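PDB 1ZBP: uncharacterized protein, which is of unknown function but belongs to the ImpE family, and so may be connected with type VI secretion. Local coordinates for residues 16-19 against 20-23; 50-53 against 54-57; 67-70 against 71-75; 150-154 against 155-159; 184-188 against 189-193. All coordinates share one frame; numbering follows the deposited sequence.

Interaction 1 of 5, residues 16-19 against 20-23; sequences ALEL and LIEA
Leu-20 lies back along its own helix onto the preceding turn, where its CG comes within 3.3 Å of Ala-16 O. Its CB lies 3.4 Å from Leu-17 O. The chi1 of -73° sets CG beside the backbone N, which sends the branch toward the start of the helix and over these oxygens.

The backbone underneath is slightly irregular. Leu-20 N makes a weak bond to Ala-16 O, and its better partner is Leu-17 O, 3.0 Å away and well above that carbonyl's plane. Leu-17 O also receives Ile-21 N at 2.9 Å in a nearly straight bond (169°), so one oxygen serves both an i+3 and an i+4 donor, a local touch of 3-10 geometry within an alpha helix.

Leu-19 takes part through its carbonyl oxygen, which meets the CB of Ala-23 at 3.1 Å, while its side chain turns to Trp-4 and Ala-7 of helix 4-7. Glu-18 bends at chi2 and runs alongside Ile-21, with OE1 coming 4.1 Å from Ile-21 CD1. Its backbone oxygen takes the regular bond from Glu-22 N.

Helix 13-25 packs against two others. Leu-17 and Ile-21 pack on Phe-37 of helix 31-44, and Leu-20 reaches Leu-40 of that helix as well as Trp-4 of helix 4-7, the tryptophan that Leu-19 also touches.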
loop_
_atom_site.group_PDB
_atom_site.type_symbol
_atom_site.label_atom_id
_atom_site.label_comp_id
_atom_site.label_asym_id
_atom_site.label_seq_id
_atom_site.Cartn_x
_atom_site.Cartn_y
_atom_site.Cartn_z
ATOM N N ALA A 16 -4.674 16.663 14.245
ATOM C CA ALA A 16 -5.887 15.852 14.330
ATOM C C ALA A 16 -5.752 14.772 15.402
ATOM O O ALA A 16 -6.733 14.424 16.064
ATOM C CB ALA A 16 -6.191 15.214 12.974
ATOM N N LEU A 17 -4.538 14.251 15.574
ATOM C CA LEU A 17 -4.273 13.222 16.573
ATOM C C LEU A 17 -4.362 13.800 17.986
ATOM O O LEU A 17 -4.944 13.184 18.883
ATOM C CB LEU A 17 -2.889 12.600 16.340
ATOM C CG LEU A 17 -2.725 11.753 15.069
ATOM C CD1 LEU A 17 -1.271 11.320 14.907
ATOM C CD2 LEU A 17 -3.640 10.538 15.147
ATOM N N GLU A 18 -3.796 14.991 18.173
ATOM C CA GLU A 18 -3.808 15.667 19.473
ATOM C C GLU A 18 -5.237 15.926 19.923
ATOM O O GLU A 18 -5.580 15.719 21.084
ATOM C CB GLU A 18 -3.061 17.004 19.394
ATOM C CG GLU A 18 -1.720 16.946 18.688
ATOM C CD GLU A 18 -0.851 15.805 19.170
ATOM O OE1 GLU A 18 -1.227 14.634 18.936
ATOM O OE2 GLU A 18 0.209 16.079 19.779
ATOM N N LEU A 19 -6.067 16.393 18.997
ATOM C CA LEU A 19 -7.463 16.668 19.310
ATOM C C LEU A 19 -8.228 15.390 19.692
ATOM O O LEU A 19 -9.292 15.461 20.307
ATOM C CB LEU A 19 -8.155 17.370 18.129
ATOM C CG LEU A 19 -7.822 18.852 17.934
ATOM C CD1 LEU A 19 -8.459 19.374 16.651
ATOM C CD2 LEU A 19 -8.318 19.644 19.132
ATOM N N LEU A 20 -7.681 14.231 19.334
ATOM C CA LEU A 20 -8.317 12.962 19.660
ATOM C C LEU A 20 -7.800 12.411 20.985
ATOM O O LEU A 20 -8.583 11.996 21.841
ATOM C CB LEU A 20 -8.080 11.946 18.542
ATOM C CG LEU A 20 -8.892 12.220 17.279
ATOM C CD1 LEU A 20 -8.497 11.267 16.163
ATOM C CD2 LEU A 20 -10.367 12.086 17.603
ATOM N N ILE A 21 -6.483 12.412 21.160
ATOM C CA ILE A 21 -5.890 11.910 22.388
ATOM C C ILE A 21 -6.452 12.647 23.591
ATOM O O ILE A 21 -6.712 12.040 24.627
ATOM C CB ILE A 21 -4.366 12.076 22.380
ATOM C CG1 ILE A 21 -3.755 11.176 21.306
ATOM C CG2 ILE A 21 -3.807 11.741 23.754
ATOM C CD1 ILE A 21 -2.248 11.310 21.174
ATOM N N GLU A 22 -6.634 13.958 23.449
ATOM C CA GLU A 22 -7.180 14.781 24.523
ATOM C C GLU A 22 -8.691 14.561 24.633
ATOM O O GLU A 22 -9.270 14.697 25.712
ATOM C CB GLU A 22 -6.903 16.269 24.262
ATOM C CG GLU A 22 -5.679 16.865 24.983
ATOM C CD GLU A 22 -4.354 16.560 24.301
ATOM O OE1 GLU A 22 -3.351 17.239 24.615
ATOM O OE2 GLU A 22 -4.308 15.640 23.460
ATOM N N ALA A 23 -9.324 14.220 23.513
ATOM C CA ALA A 23 -10.766 13.989 23.488
ATOM C C ALA A 23 -11.171 12.733 24.256
ATOM O O ALA A 23 -12.243 12.687 24.866
ATOM C CB ALA A 23 -11.251 13.901 22.053
#

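Interaction 2 of 5, residues 50-53 against 54-57; sequences ADEQ and LMQS
Met-55, present as selenomethionine, turns back over the preceding turn of helix 47-60 toward Asp-51 and Glu-52. Its CB starts 3.7 Å from the backbone oxygen of Glu-52. CG, placed beside the backbone N by a chi1 of -67°, lies 3.4 Å from the carbonyl oxygen of Asp-51, the same oxygen that accepts the hydrogen bond of Met-55 N at 2.9 Å. The chain then turns about the CG-SE bond (chi3 -95°), which carries CE to two acidic side chains: Glu-52 OE1 at 3.9 Å and Asp-51 OD2 at 4.1 Å. The two oxygens approach the methyl from different directions, and both side chains lie aslant to that of Met-55.

Further round the helix, Leu-54 puts its CG 3.1 Å from Ala-50 O, and Gln-53 O receives Ser-57 N in a fairly straight bond together with a weak one from Ser-57 OG.

The tip of Met-55 thus meets carboxylate oxygens through van der Waals contact, a methyl carbon being no ordinary hydrogen-bond donor. Such a contact leaves the charge of the acids to other partners, which for Asp-51 means the salt bridge from OD1 to Arg-72 on helix 65-84.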
loop_
_atom_site.group_PDB
_atom_site.type_symbol
_atom_site.label_atom_id
_atom_site.label_comp_id
_atom_site.label_asym_id
_atom_site.label_seq_id
_atom_site.Cartn_x
_atom_site.Cartn_y
_atom_site.Cartn_z
ATOM N N ALA A 50 -0.970 2.017 17.268
ATOM C CA ALA A 50 -2.271 1.620 16.729
ATOM C C ALA A 50 -2.671 0.245 17.252
ATOM O O ALA A 50 -3.829 -0.001 17.577
ATOM C CB ALA A 50 -2.228 1.601 15.198
ATOM N N ASP A 51 -1.698 -0.651 17.332
ATOM C CA ASP A 51 -1.954 -1.994 17.809
ATOM C C ASP A 51 -2.304 -1.924 19.296
ATOM O O ASP A 51 -3.247 -2.571 19.746
ATOM C CB ASP A 51 -0.726 -2.868 17.553
ATOM C CG ASP A 51 -1.056 -4.335 17.522
ATOM O OD1 ASP A 51 -2.083 -4.710 16.907
ATOM O OD2 ASP A 51 -0.272 -5.119 18.099
ATOM N N GLU A 52 -1.561 -1.112 20.045
ATOM C CA GLU A 52 -1.808 -0.933 21.475
ATOM C C GLU A 52 -3.255 -0.498 21.702
ATOM O O GLU A 52 -3.938 -1.020 22.579
ATOM C CB GLU A 52 -0.860 0.130 22.043
ATOM C CG GLU A 52 -0.813 0.200 23.563
ATOM C CD GLU A 52 -0.337 -1.095 24.182
ATOM O OE1 GLU A 52 0.751 -1.577 23.784
ATOM O OE2 GLU A 52 -1.045 -1.630 25.069
ATOM N N GLN A 53 -3.724 0.461 20.910
ATOM C CA GLN A 53 -5.094 0.945 21.042
ATOM C C GLN A 53 -6.117 -0.110 20.613
ATOM O O GLN A 53 -7.223 -0.167 21.145
ATOM C CB GLN A 53 -5.278 2.221 20.216
ATOM C CG GLN A 53 -4.429 3.393 20.702
ATOM C CD GLN A 53 -4.859 3.914 22.067
ATOM O OE1 GLN A 53 -5.965 4.430 22.231
ATOM N NE2 GLN A 53 -3.985 3.770 23.055
ATOM N N LEU A 54 -5.746 -0.941 19.645
ATOM C CA LEU A 54 -6.642 -1.988 19.172
ATOM C C LEU A 54 -6.797 -3.078 20.235
ATOM O O LEU A 54 -7.845 -3.710 20.339
ATOM C CB LEU A 54 -6.111 -2.588 17.861
ATOM C CG LEU A 54 -6.267 -1.714 16.611
ATOM C CD1 LEU A 54 -5.332 -2.163 15.503
ATOM C CD2 LEU A 54 -7.711 -1.759 16.173
HETATM N N MSE A 55 -5.756 -3.304 21.030
HETATM C CA MSE A 55 -5.844 -4.315 22.072
HETATM C C MSE A 55 -6.750 -3.798 23.193
HETATM O O MSE A 55 -7.520 -4.562 23.778
HETATM C CB MSE A 55 -4.451 -4.663 22.619
HETATM C CG MSE A 55 -3.533 -5.371 21.613
HETATM SE SE MSE A 55 -1.934 -6.206 22.394
HETATM C CE MSE A 55 -0.616 -4.801 22.138
ATOM N N GLN A 56 -6.679 -2.500 23.476
ATOM C CA GLN A 56 -7.502 -1.908 24.523
ATOM C C GLN A 56 -8.980 -1.846 24.169
ATOM O O GLN A 56 -9.831 -2.183 24.992
ATOM C CB GLN A 56 -6.981 -0.523 24.874
ATOM C CG GLN A 56 -5.626 -0.592 25.533
ATOM C CD GLN A 56 -5.235 0.685 26.236
ATOM O OE1 GLN A 56 -5.054 1.734 25.611
ATOM N NE2 GLN A 56 -5.113 0.605 27.556
ATOM N N SER A 57 -9.285 -1.423 22.947
ATOM C CA SER A 57 -10.670 -1.348 22.498
ATOM C C SER A 57 -11.363 -2.716 22.548
ATOM O O SER A 57 -12.585 -2.797 22.701
ATOM C CB SER A 57 -10.742 -0.776 21.074
ATOM O OG SER A 57 -10.514 0.625 21.079
#

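Interaction 3 of 5, residues 67-70 against 71-75; sequences GASQ and LRHLV
His-73 lays its imidazole over the backbone oxygen of Ser-69, which sits 3.6 Å from the ring plane and nearer the rim than the centre. The serine hydroxyl joins it, with OG 3.9 Å from His-73 CE1. A chi1 of -178° swings that hydroxyl opposite its own backbone N, to the side where the imidazole lies.

Hydrogen bonding is carried by the main chain. Leu-71, Arg-72, His-73 and Leu-74 each donate to the carbonyl four residues back, the bonds of Leu-71 N to Gly-67 O and His-73 N to Ser-69 O both measuring 3.1 Å. Ser-69 O also draws a weak bond from Arg-72 N, so this oxygen has two donors while lying under the imidazole.

The aliphatic contacts repeat a single theme, a methyl or methylene resting on the carbonyl one turn earlier. Leu-71 CD2 approaches Gly-67 O at 3.2 Å, Arg-72 CG lies 3.1 Å from Ala-68 O, and Leu-74 CD2 is 3.3 Å from Gln-70 O. From CG onward Arg-72 leads away to its salt-bridge partner Asp-51.

The regular i to i+4 pattern is that of a continuous alpha helix. Helix 65-84 runs antiparallel to helix 47-60, the next one back in the chain, and such pairing of successive helices is consistent with a TPR-like helical array.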
loop_
_atom_site.group_PDB
_atom_site.type_symbol
_atom_site.label_atom_id
_atom_site.label_comp_id
_atom_site.label_asym_id
_atom_site.label_seq_id
_atom_site.Cartn_x
_atom_site.Cartn_y
_atom_site.Cartn_z
ATOM N N GLY A 67 -14.244 -6.076 13.864
ATOM C CA GLY A 67 -13.587 -4.950 13.238
ATOM C C GLY A 67 -12.216 -4.643 13.819
ATOM O O GLY A 67 -11.273 -4.306 13.081
ATOM N N ALA A 68 -12.093 -4.749 15.142
ATOM C CA ALA A 68 -10.824 -4.466 15.812
ATOM C C ALA A 68 -9.759 -5.477 15.395
ATOM O O ALA A 68 -8.597 -5.126 15.162
ATOM C CB ALA A 68 -11.023 -4.494 17.335
ATOM N N SER A 69 -10.178 -6.737 15.315
ATOM C CA SER A 69 -9.306 -7.837 14.918
ATOM C C SER A 69 -8.823 -7.626 13.482
ATOM O O SER A 69 -7.631 -7.719 13.190
ATOM C CB SER A 69 -10.069 -9.164 15.030
ATOM O OG SER A 69 -9.251 -10.273 14.709
ATOM N N GLN A 70 -9.759 -7.342 12.587
ATOM C CA GLN A 70 -9.429 -7.092 11.190
ATOM C C GLN A 70 -8.352 -6.013 11.066
ATOM O O GLN A 70 -7.405 -6.169 10.294
ATOM C CB GLN A 70 -10.689 -6.678 10.430
ATOM C CG GLN A 70 -10.445 -6.154 9.044
ATOM C CD GLN A 70 -11.618 -6.434 8.127
ATOM O OE1 GLN A 70 -12.780 -6.255 8.513
ATOM N NE2 GLN A 70 -11.323 -6.888 6.907
ATOM N N LEU A 71 -8.492 -4.924 11.821
ATOM C CA LEU A 71 -7.501 -3.838 11.802
ATOM C C LEU A 71 -6.153 -4.343 12.313
ATOM O O LEU A 71 -5.095 -3.883 11.873
ATOM C CB LEU A 71 -7.943 -2.665 12.689
ATOM C CG LEU A 71 -8.722 -1.475 12.110
ATOM C CD1 LEU A 71 -7.832 -0.658 11.182
ATOM C CD2 LEU A 71 -9.951 -1.969 11.377
ATOM N N ARG A 72 -6.187 -5.271 13.267
ATOM C CA ARG A 72 -4.950 -5.817 13.809
ATOM C C ARG A 72 -4.188 -6.495 12.678
ATOM O O ARG A 72 -2.979 -6.309 12.526
ATOM C CB ARG A 72 -5.260 -6.812 14.920
ATOM C CG ARG A 72 -5.806 -6.149 16.159
ATOM C CD ARG A 72 -4.747 -6.095 17.226
ATOM N NE ARG A 72 -4.535 -7.416 17.798
ATOM C CZ ARG A 72 -3.418 -7.799 18.400
ATOM N NH1 ARG A 72 -3.335 -9.024 18.889
ATOM N NH2 ARG A 72 -2.389 -6.964 18.504
ATOM N N HIS A 73 -4.910 -7.273 11.878
ATOM C CA HIS A 73 -4.325 -7.965 10.736
ATOM C C HIS A 73 -3.751 -6.971 9.718
ATOM O O HIS A 73 -2.659 -7.177 9.201
ATOM C CB HIS A 73 -5.388 -8.834 10.068
ATOM C CG HIS A 73 -5.886 -9.952 10.938
ATOM N ND1 HIS A 73 -7.097 -10.575 10.726
ATOM C CD2 HIS A 73 -5.324 -10.567 12.001
ATOM C CE1 HIS A 73 -7.261 -11.528 11.628
ATOM N NE2 HIS A 73 -6.200 -11.543 12.414
ATOM N N LEU A 74 -4.480 -5.897 9.440
ATOM C CA LEU A 74 -4.000 -4.895 8.498
ATOM C C LEU A 74 -2.749 -4.227 9.031
ATOM O O LEU A 74 -1.801 -3.996 8.277
ATOM C CB LEU A 74 -5.081 -3.845 8.228
ATOM C CG LEU A 74 -6.132 -4.209 7.168
ATOM C CD1 LEU A 74 -5.637 -3.810 5.793
ATOM C CD2 LEU A 74 -6.422 -5.698 7.210
ATOM N N VAL A 75 -2.741 -3.927 10.331
ATOM C CA VAL A 75 -1.584 -3.288 10.956
ATOM C C VAL A 75 -0.376 -4.214 10.900
ATOM O O VAL A 75 0.756 -3.752 10.732
ATOM C CB VAL A 75 -1.881 -2.899 12.416
ATOM C CG1 VAL A 75 -0.594 -2.627 13.171
ATOM C CG2 VAL A 75 -2.748 -1.654 12.433
#

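Interaction 4 of 5, residues 150-154 against 155-159; sequences DRLGG and YIELF
Leu-152 and Glu-157 meet crosswise, their side chains at about a right angle, with the forked end of the leucine set against the carboxylate. Leu-152 CD2 lies 3.8 Å from Glu-157 OE2, and the other methyl, CD1, is 4.0 Å from OE1, so each branch has its own oxygen. Glu-157 reaches this far because it is extended beyond CG, chi2 being -174°; its CB does not point at the leucine, and only the end of the chain nears it.

Tyr-155 relates to Leu-152 through the backbone. The carbonyl oxygen of Leu-152 lies at the edge of the phenol ring and in its plane, 3.3 Å from Tyr-155 CD2 and 3.2 Å from CB. The same oxygen accepts Tyr-155 N at 2.9 Å, a bent bond (132°) whose donor stands above the carbonyl plane. This bond closes a type II' beta turn from Leu-152 to Tyr-155, in which Gly-153 takes the positive phi of the second position (50°) and Gly-154 the third. The turn delivers the chain into strand 155-159, an outer strand of a small mixed sheet. Gly-154, just before the strand, and Ile-156 and Leu-158 within it bond through their backbones to Ile-170, Val-168 and Phe-166.

The carboxylate beside Leu-152 is buried and has several polar partners: OE1 takes a salt bridge from Arg-81 and a hydrogen bond from Tyr-165, and OE2 a salt bridge from Lys-241. Two basic groups this close would be expected to keep Glu-157 ionised, even with leucine methyls against both oxygens.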
loop_
_atom_site.group_PDB
_atom_site.type_symbol
_atom_site.label_atom_id
_atom_site.label_comp_id
_atom_site.label_asym_id
_atom_site.label_seq_id
_atom_site.Cartn_x
_atom_site.Cartn_y
_atom_site.Cartn_z
ATOM N N ASP A 150 10.332 2.980 -8.723
ATOM C CA ASP A 150 11.298 1.960 -9.166
ATOM C C ASP A 150 11.437 0.771 -8.226
ATOM O O ASP A 150 12.019 -0.250 -8.596
ATOM C CB ASP A 150 12.669 2.584 -9.396
ATOM C CG ASP A 150 12.742 3.329 -10.695
ATOM O OD1 ASP A 150 13.440 4.368 -10.738
ATOM O OD2 ASP A 150 12.110 2.873 -11.681
ATOM N N ARG A 151 10.912 0.906 -7.013
ATOM C CA ARG A 151 10.961 -0.183 -6.046
ATOM C C ARG A 151 9.841 -1.183 -6.380
ATOM O O ARG A 151 10.072 -2.398 -6.465
ATOM C CB ARG A 151 10.787 0.366 -4.620
ATOM C CG ARG A 151 10.235 -0.641 -3.611
ATOM C CD ARG A 151 11.314 -1.140 -2.675
ATOM N NE ARG A 151 11.966 -0.021 -2.006
ATOM C CZ ARG A 151 11.332 0.841 -1.225
ATOM N NH1 ARG A 151 10.036 0.692 -1.015
ATOM N NH2 ARG A 151 11.977 1.864 -0.685
ATOM N N LEU A 152 8.631 -0.666 -6.581
ATOM C CA LEU A 152 7.480 -1.512 -6.901
ATOM C C LEU A 152 7.503 -2.046 -8.334
ATOM O O LEU A 152 7.148 -3.198 -8.568
ATOM C CB LEU A 152 6.179 -0.737 -6.639
ATOM C CG LEU A 152 5.486 -0.943 -5.285
ATOM C CD1 LEU A 152 6.483 -1.367 -4.214
ATOM C CD2 LEU A 152 4.746 0.328 -4.909
ATOM N N GLY A 153 7.915 -1.207 -9.281
ATOM C CA GLY A 153 7.993 -1.605 -10.681
ATOM C C GLY A 153 6.759 -2.265 -11.268
ATOM O O GLY A 153 5.721 -1.629 -11.424
ATOM N N GLY A 154 6.861 -3.544 -11.606
ATOM C CA GLY A 154 5.708 -4.224 -12.167
ATOM C C GLY A 154 4.943 -4.985 -11.104
ATOM O O GLY A 154 4.352 -6.025 -11.395
ATOM N N TYR A 155 4.952 -4.483 -9.873
ATOM C CA TYR A 155 4.263 -5.159 -8.768
ATOM C C TYR A 155 3.199 -4.305 -8.084
ATOM O O TYR A 155 3.282 -3.084 -8.083
ATOM C CB TYR A 155 5.267 -5.572 -7.683
ATOM C CG TYR A 155 6.162 -6.722 -8.051
ATOM C CD1 TYR A 155 5.874 -8.015 -7.621
ATOM C CD2 TYR A 155 7.301 -6.526 -8.842
ATOM C CE1 TYR A 155 6.689 -9.078 -7.964
ATOM C CE2 TYR A 155 8.121 -7.591 -9.190
ATOM C CZ TYR A 155 7.810 -8.864 -8.748
ATOM O OH TYR A 155 8.612 -9.933 -9.111
ATOM N N ILE A 156 2.183 -4.953 -7.527
ATOM C CA ILE A 156 1.181 -4.232 -6.767
ATOM C C ILE A 156 1.326 -4.819 -5.375
ATOM O O ILE A 156 1.918 -5.904 -5.196
ATOM C CB ILE A 156 -0.276 -4.450 -7.250
ATOM C CG1 ILE A 156 -0.599 -5.943 -7.311
ATOM C CG2 ILE A 156 -0.511 -3.736 -8.566
ATOM C CD1 ILE A 156 -2.085 -6.222 -7.332
ATOM N N GLU A 157 0.807 -4.100 -4.388
ATOM C CA GLU A 157 0.895 -4.544 -3.001
ATOM C C GLU A 157 -0.497 -4.905 -2.463
ATOM O O GLU A 157 -1.510 -4.305 -2.832
ATOM C CB GLU A 157 1.503 -3.437 -2.141
ATOM C CG GLU A 157 2.846 -2.893 -2.646
ATOM C CD GLU A 157 3.481 -1.896 -1.669
ATOM O OE1 GLU A 157 4.414 -2.263 -0.931
ATOM O OE2 GLU A 157 3.060 -0.725 -1.637
ATOM N N LEU A 158 -0.553 -5.902 -1.596
ATOM C CA LEU A 158 -1.825 -6.311 -1.033
ATOM C C LEU A 158 -1.620 -6.681 0.405
ATOM O O LEU A 158 -0.576 -7.197 0.769
ATOM C CB LEU A 158 -2.396 -7.520 -1.789
ATOM C CG LEU A 158 -2.846 -7.334 -3.249
ATOM C CD1 LEU A 158 -3.027 -8.694 -3.915
ATOM C CD2 LEU A 158 -4.151 -6.534 -3.290
ATOM N N PHE A 159 -2.617 -6.386 1.225
ATOM C CA PHE A 159 -2.591 -6.756 2.629
ATOM C C PHE A 159 -3.710 -7.801 2.704
ATOM O O PHE A 159 -4.873 -7.464 2.556
ATOM C CB PHE A 159 -2.920 -5.555 3.523
ATOM C CG PHE A 159 -1.848 -4.500 3.549
ATOM C CD1 PHE A 159 -0.543 -4.792 3.152
ATOM C CD2 PHE A 159 -2.126 -3.232 4.024
ATOM C CE1 PHE A 159 0.464 -3.840 3.229
ATOM C CE2 PHE A 159 -1.123 -2.269 4.106
ATOM C CZ PHE A 159 0.182 -2.575 3.706
#

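Interaction 5 of 5, residues 184-188 against 189-193; sequences LLESV and WRPVE
A loop with helical backbone angles leads here into strand 189-196, and the junction combines a CH-pi contact of Leu-185 on Trp-189 with an arginine gripping backbone carbonyls. Leu-185 CD1 stands over one face of the indole, 4.0 Å from the centroid of the six-membered ring and 27° off its normal. A chi1 of 178° turns the leucine's branch toward the ring. At the indole edge, Val-188 O comes within 3.2 Å of Trp-189 CD1.

Main-chain bonding fixes the bend: Trp-189 N donates to Leu-185 O at 3.1 Å, in the carbonyl plane, and Val-188 N shares that oxygen. From here strand 189-196 joins the large antiparallel sheet between strands 202-207 and 173-178.

Arg-190, bent at chi2 and chi3, curls back so that NE reaches Glu-186 O at 2.9 Å, exactly in the guanidinium plane, and NH1 reaches Ser-187 O at 3.2 Å, somewhat out of it. With NH2 bound to Lys-179 O, the guanidinium is held against rotation by three carbonyls. The side chain of Glu-186 crosses that of Pro-191 at about a right angle, with CD 3.6 Å from Pro-191 CG, while its OE1 bonds to Thr-182.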
loop_
_atom_site.group_PDB
_atom_site.type_symbol
_atom_site.label_atom_id
_atom_site.label_comp_id
_atom_site.label_asym_id
_atom_site.label_seq_id
_atom_site.Cartn_x
_atom_site.Cartn_y
_atom_site.Cartn_z
ATOM N N LEU A 184 -12.203 6.764 6.858
ATOM C CA LEU A 184 -10.974 7.552 6.847
ATOM C C LEU A 184 -9.752 6.725 6.419
ATOM O O LEU A 184 -9.096 7.026 5.413
ATOM C CB LEU A 184 -10.715 8.131 8.247
ATOM C CG LEU A 184 -11.875 8.815 8.996
ATOM C CD1 LEU A 184 -11.560 8.875 10.478
ATOM C CD2 LEU A 184 -12.118 10.226 8.441
ATOM N N LEU A 185 -9.441 5.691 7.195
ATOM C CA LEU A 185 -8.291 4.836 6.908
ATOM C C LEU A 185 -8.363 4.207 5.513
ATOM O O LEU A 185 -7.356 4.129 4.803
ATOM C CB LEU A 185 -8.186 3.743 7.966
ATOM C CG LEU A 185 -7.068 2.704 7.814
ATOM C CD1 LEU A 185 -5.728 3.390 7.542
ATOM C CD2 LEU A 185 -6.998 1.875 9.079
ATOM N N GLU A 186 -9.549 3.755 5.120
ATOM C CA GLU A 186 -9.699 3.148 3.809
ATOM C C GLU A 186 -9.264 4.066 2.663
ATOM O O GLU A 186 -9.104 3.613 1.530
ATOM C CB GLU A 186 -11.143 2.678 3.592
ATOM C CG GLU A 186 -11.581 1.536 4.494
ATOM C CD GLU A 186 -12.875 0.902 4.020
ATOM O OE1 GLU A 186 -13.508 1.485 3.124
ATOM O OE2 GLU A 186 -13.264 -0.173 4.531
ATOM N N SER A 187 -9.069 5.351 2.946
ATOM C CA SER A 187 -8.633 6.275 1.902
ATOM C C SER A 187 -7.221 5.909 1.427
ATOM O O SER A 187 -6.916 6.059 0.240
ATOM C CB SER A 187 -8.684 7.730 2.397
ATOM O OG SER A 187 -7.889 7.916 3.553
ATOM N N VAL A 188 -6.372 5.422 2.341
ATOM C CA VAL A 188 -5.004 5.002 1.985
ATOM C C VAL A 188 -4.809 3.468 1.979
ATOM O O VAL A 188 -3.838 2.977 1.407
ATOM C CB VAL A 188 -3.904 5.668 2.896
ATOM C CG1 VAL A 188 -3.845 7.172 2.626
ATOM C CG2 VAL A 188 -4.183 5.415 4.353
ATOM N N TRP A 189 -5.711 2.724 2.627
ATOM C CA TRP A 189 -5.680 1.244 2.638
ATOM C C TRP A 189 -7.035 0.866 2.053
ATOM O O TRP A 189 -8.001 0.618 2.789
ATOM C CB TRP A 189 -5.551 0.671 4.060
ATOM C CG TRP A 189 -4.190 0.893 4.684
ATOM C CD1 TRP A 189 -3.097 1.415 4.071
ATOM C CD2 TRP A 189 -3.786 0.587 6.026
ATOM N NE1 TRP A 189 -2.031 1.462 4.944
ATOM C CE2 TRP A 189 -2.430 0.964 6.153
ATOM C CE3 TRP A 189 -4.440 0.032 7.135
ATOM C CZ2 TRP A 189 -1.710 0.811 7.342
ATOM C CZ3 TRP A 189 -3.725 -0.123 8.320
ATOM C CH2 TRP A 189 -2.374 0.268 8.412
ATOM N N ARG A 190 -7.095 0.826 0.722
ATOM C CA ARG A 190 -8.337 0.575 -0.002
ATOM C C ARG A 190 -8.728 -0.875 -0.232
ATOM O O ARG A 190 -7.905 -1.709 -0.615
ATOM C CB ARG A 190 -8.285 1.305 -1.351
ATOM C CG ARG A 190 -9.651 1.662 -1.962
ATOM C CD ARG A 190 -10.364 2.787 -1.203
ATOM N NE ARG A 190 -9.622 4.043 -1.269
ATOM C CZ ARG A 190 -9.479 4.767 -2.375
ATOM N NH1 ARG A 190 -8.786 5.902 -2.344
ATOM N NH2 ARG A 190 -10.052 4.366 -3.504
ATOM N N PRO A 191 -10.010 -1.194 0.006
ATOM C CA PRO A 191 -10.492 -2.557 -0.192
ATOM C C PRO A 191 -10.467 -2.840 -1.684
ATOM O O PRO A 191 -10.825 -1.978 -2.493
ATOM C CB PRO A 191 -11.914 -2.507 0.365
ATOM C CG PRO A 191 -11.820 -1.429 1.434
ATOM C CD PRO A 191 -11.019 -0.380 0.705
ATOM N N VAL A 192 -10.010 -4.025 -2.060
ATOM C CA VAL A 192 -9.963 -4.371 -3.469
ATOM C C VAL A 192 -10.418 -5.802 -3.691
ATOM O O VAL A 192 -10.229 -6.672 -2.832
ATOM C CB VAL A 192 -8.533 -4.203 -4.057
ATOM C CG1 VAL A 192 -8.085 -2.746 -3.968
ATOM C CG2 VAL A 192 -7.557 -5.102 -3.333
ATOM N N GLU A 193 -11.050 -6.022 -4.838
ATOM C CA GLU A 193 -11.532 -7.338 -5.250
ATOM C C GLU A 193 -10.648 -7.692 -6.433
ATOM O O GLU A 193 -10.518 -6.891 -7.356
ATOM C CB GLU A 193 -12.988 -7.268 -5.731
ATOM C CG GLU A 193 -14.008 -8.000 -4.855
ATOM C CD GLU A 193 -14.931 -7.045 -4.110
ATOM O OE1 GLU A 193 -15.498 -6.133 -4.764
ATOM O OE2 GLU A 193 -15.097 -7.219 -2.878
#

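How the interactions relate
Interaction 3 is the hub of the five. Helix 65-84 meets interaction 2 through the Asp-51 OD1 to Arg-72 NH2 salt bridge (2.8 Å) and through Leu-54 packed on Leu-71. Elsewhere it touches interaction 5, where Leu-71 CD1 lies 3.4 Å from Leu-185 CD2, and interaction 4, where Leu-74 CD1 is 3.9 Å from Phe-159 CB. Interactions 4 and 5 join directly, the rings of Phe-159 and Trp-189 packing edge-to-face, and both belong to the ImpE homology region. Interaction 1 touches none of the others; its nearest atoms are about 7 Å from those of interactions 2 and 5. Contacts made from helix 65-84 thus join the helical region to the sheets.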